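Local coordinates for histidine triad (HIT) protein (Clostridium difficile, PDB 4EGU) that binds a zinc ion and guanosine-5'-monophosphate and is probably a nucleotide hydrolase or transferase working through a nucleotidyl-histidine intermediate, at residues H40-P45 and H100-I105. Numbering follows the deposited sequence. Where two conformers were deposited one is given.
Sequences HILVVP and HLHYHI. With ZN (zinc ion), chain D; 5GP (guanosine-5'-monophosphate), chain C.
I41 and V43 pair with I105 and Y103 as antiparallel hydrogen-bonded pairs, with four N-H to O=C bonds between strands that run at 153° to each other. L42 and H104 form the non-hydrogen-bonded pair between them. L42 and H104 lie on the sheet face that carries the nucleotide. H40 and H104 meet rim to rim, their planes turned by 44°. H40 NE2 and H104 ND1 share a nearly straight hydrogen bond of 2.9 Å. H40 ND1 is held in turn by the backbone N of V36. This chain of bonds fixes the rotation of the H104 ring. L42 lies alongside H104 and sets CD2 over one ring face, a CH-pi contact 3.9 Å from the centroid. Its other methyl, CD1, reaches the ribose O4' of the nucleotide. The phosphate oxygen O3P takes two N-H bonds, 2.6 Å from H102 NE2 and 3.0 Å from H104 NE2. H102 CG sits between its backbone N and carbonyl carbon (chi1 59°), which brings ND1 to H100 O, to which it donates at 2.7 Å, leaving NE2 to face the phosphate. The H102 CB packs on V44 CG1. On the opposite face, I105 CD1 fits against V43 CG2 (3.7 Å) and I41 CG2. I41 and V43 on this face also touch helix 61-77. Beyond the paired strands, H100 NE2 donates to P45 O at 2.8 Å, nearly in line with the carbonyl and in the ring plane. Its ND1 binds the zinc ion; C6, C9 and H48 complete the site. The H100 ring thus ties the end of strand 39-45 to the metal site. The HLHYH segment is the histidine triad motif of the HIT fold; H102 is the predicted nucleophile, H104 binds the phosphate beside it, and H40 is second shell, orienting H104.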
# COMPACT_ATOMS: atom_id res chain seq x y z
N HIS A 40 -1.37 -11.90 -9.00
CA HIS A 40 -0.94 -11.77 -7.62
C HIS A 40 0.58 -11.67 -7.69
O HIS A 40 1.28 -12.67 -7.87
CB HIS A 40 -1.39 -12.92 -6.75
CG HIS A 40 -1.06 -12.71 -5.31
ND1 HIS A 40 -1.52 -13.52 -4.31
CD2 HIS A 40 -0.31 -11.75 -4.70
CE1 HIS A 40 -1.07 -13.08 -3.15
NE2 HIS A 40 -0.33 -12.01 -3.36
N ILE A 41 1.05 -10.43 -7.63
CA ILE A 41 2.43 -10.09 -7.92
C ILE A 41 3.06 -9.49 -6.67
O ILE A 41 2.44 -8.67 -6.00
CB ILE A 41 2.47 -9.09 -9.10
CG1 ILE A 41 1.93 -9.76 -10.37
CG2 ILE A 41 3.89 -8.57 -9.31
CD1 ILE A 41 1.51 -8.77 -11.46
N LEU A 42 4.28 -9.90 -6.37
CA LEU A 42 5.06 -9.34 -5.27
C LEU A 42 6.09 -8.39 -5.86
O LEU A 42 6.82 -8.76 -6.78
CB LEU A 42 5.78 -10.45 -4.51
CG LEU A 42 4.86 -11.37 -3.74
CD1 LEU A 42 5.52 -12.68 -3.38
CD2 LEU A 42 4.44 -10.67 -2.45
N VAL A 43 6.17 -7.18 -5.31
CA VAL A 43 7.13 -6.19 -5.73
C VAL A 43 8.08 -5.94 -4.57
O VAL A 43 7.62 -5.59 -3.48
CB VAL A 43 6.46 -4.86 -6.17
CG1 VAL A 43 7.50 -3.95 -6.78
CG2 VAL A 43 5.34 -5.13 -7.18
N VAL A 44 9.38 -6.16 -4.76
CA VAL A 44 10.35 -6.09 -3.66
C VAL A 44 11.58 -5.29 -4.04
O VAL A 44 12.04 -5.36 -5.19
CB VAL A 44 10.84 -7.45 -3.15
CG1 VAL A 44 9.67 -8.35 -2.89
CG2 VAL A 44 11.83 -8.10 -4.13
N PRO A 45 12.13 -4.54 -3.09
CA PRO A 45 13.46 -4.00 -3.33
C PRO A 45 14.46 -5.13 -3.32
O PRO A 45 14.30 -6.11 -2.59
CB PRO A 45 13.69 -3.07 -2.12
CG PRO A 45 12.88 -3.68 -1.04
CD PRO A 45 11.72 -4.34 -1.69
N HIS A 100 10.94 -9.31 4.55
CA HIS A 100 11.69 -8.55 3.55
C HIS A 100 10.64 -7.68 2.87
O HIS A 100 9.68 -8.23 2.32
CB HIS A 100 12.35 -9.50 2.53
CG HIS A 100 13.11 -8.82 1.44
ND1 HIS A 100 14.45 -9.10 1.20
CD2 HIS A 100 12.71 -7.97 0.46
CE1 HIS A 100 14.83 -8.41 0.14
NE2 HIS A 100 13.80 -7.73 -0.33
N LEU A 101 10.80 -6.36 2.92
CA LEU A 101 9.80 -5.43 2.37
C LEU A 101 9.24 -5.92 1.05
O LEU A 101 9.97 -6.18 0.08
CB LEU A 101 10.39 -4.04 2.13
CG LEU A 101 9.36 -2.96 1.77
CD1 LEU A 101 8.54 -2.55 3.01
CD2 LEU A 101 10.03 -1.79 1.13
N HIS A 102 7.93 -5.97 0.96
CA HIS A 102 7.26 -6.36 -0.27
C HIS A 102 5.88 -5.78 -0.32
O HIS A 102 5.22 -5.63 0.71
CB HIS A 102 7.17 -7.93 -0.36
CG HIS A 102 6.42 -8.58 0.78
ND1 HIS A 102 7.06 -8.89 1.95
CD2 HIS A 102 5.14 -8.99 0.93
CE1 HIS A 102 6.20 -9.45 2.79
NE2 HIS A 102 5.03 -9.53 2.19
N TYR A 103 5.42 -5.51 -1.52
CA TYR A 103 4.07 -5.10 -1.78
C TYR A 103 3.39 -6.15 -2.63
O TYR A 103 3.95 -6.64 -3.60
CB TYR A 103 4.03 -3.73 -2.51
CG TYR A 103 4.32 -2.60 -1.56
CD1 TYR A 103 5.57 -2.37 -1.04
CD2 TYR A 103 3.29 -1.80 -1.11
CE1 TYR A 103 5.79 -1.34 -0.11
CE2 TYR A 103 3.49 -0.76 -0.19
CZ TYR A 103 4.74 -0.55 0.30
OH TYR A 103 4.97 0.43 1.23
N HIS A 104 2.17 -6.49 -2.25
CA HIS A 104 1.30 -7.34 -3.05
C HIS A 104 0.48 -6.49 -4.00
O HIS A 104 -0.12 -5.50 -3.58
CB HIS A 104 0.31 -8.09 -2.16
CG HIS A 104 0.90 -8.99 -1.14
ND1 HIS A 104 0.96 -10.35 -1.32
CD2 HIS A 104 1.34 -8.73 0.13
CE1 HIS A 104 1.48 -10.88 -0.23
NE2 HIS A 104 1.71 -9.93 0.67
N ILE A 105 0.40 -6.92 -5.27
CA ILE A 105 -0.57 -6.40 -6.22
C ILE A 105 -1.57 -7.52 -6.49
O ILE A 105 -1.17 -8.61 -6.90
CB ILE A 105 0.04 -6.01 -7.58
CG1 ILE A 105 1.32 -5.18 -7.49
CG2 ILE A 105 -1.01 -5.28 -8.41
CD1 ILE A 105 2.00 -5.03 -8.87
ZN ZN D . 15.76 -10.25 2.35
P 5GP C . 3.26 -12.03 3.48
O1P 5GP C . 2.10 -12.81 4.05
O2P 5GP C . 4.56 -12.16 4.22
O3P 5GP C . 2.90 -10.61 3.33
O5' 5GP C . 3.44 -12.45 1.98
C5' 5GP C . 4.46 -13.35 1.62
C4' 5GP C . 4.10 -14.02 0.34
O4' 5GP C . 5.25 -14.71 -0.16
C3' 5GP C . 2.98 -15.06 0.46
O3' 5GP C . 1.83 -14.62 -0.27
C2' 5GP C . 3.59 -16.33 -0.18
O2' 5GP C . 2.71 -17.06 -1.02
C1' 5GP C . 4.81 -15.78 -0.93
N9 5GP C . 5.92 -16.72 -1.05
C8 5GP C . 6.48 -17.37 -0.01
N7 5GP C . 7.52 -18.12 -0.45
C5 5GP C . 7.61 -17.91 -1.78
C6 5GP C . 8.47 -18.42 -2.74
O6 5GP C . 9.40 -19.25 -2.49
N1 5GP C . 8.26 -17.97 -3.99
C2 5GP C . 7.27 -17.09 -4.32
N2 5GP C . 7.17 -16.73 -5.61
N3 5GP C . 6.41 -16.58 -3.42
C4 5GP C . 6.60 -17.01 -2.15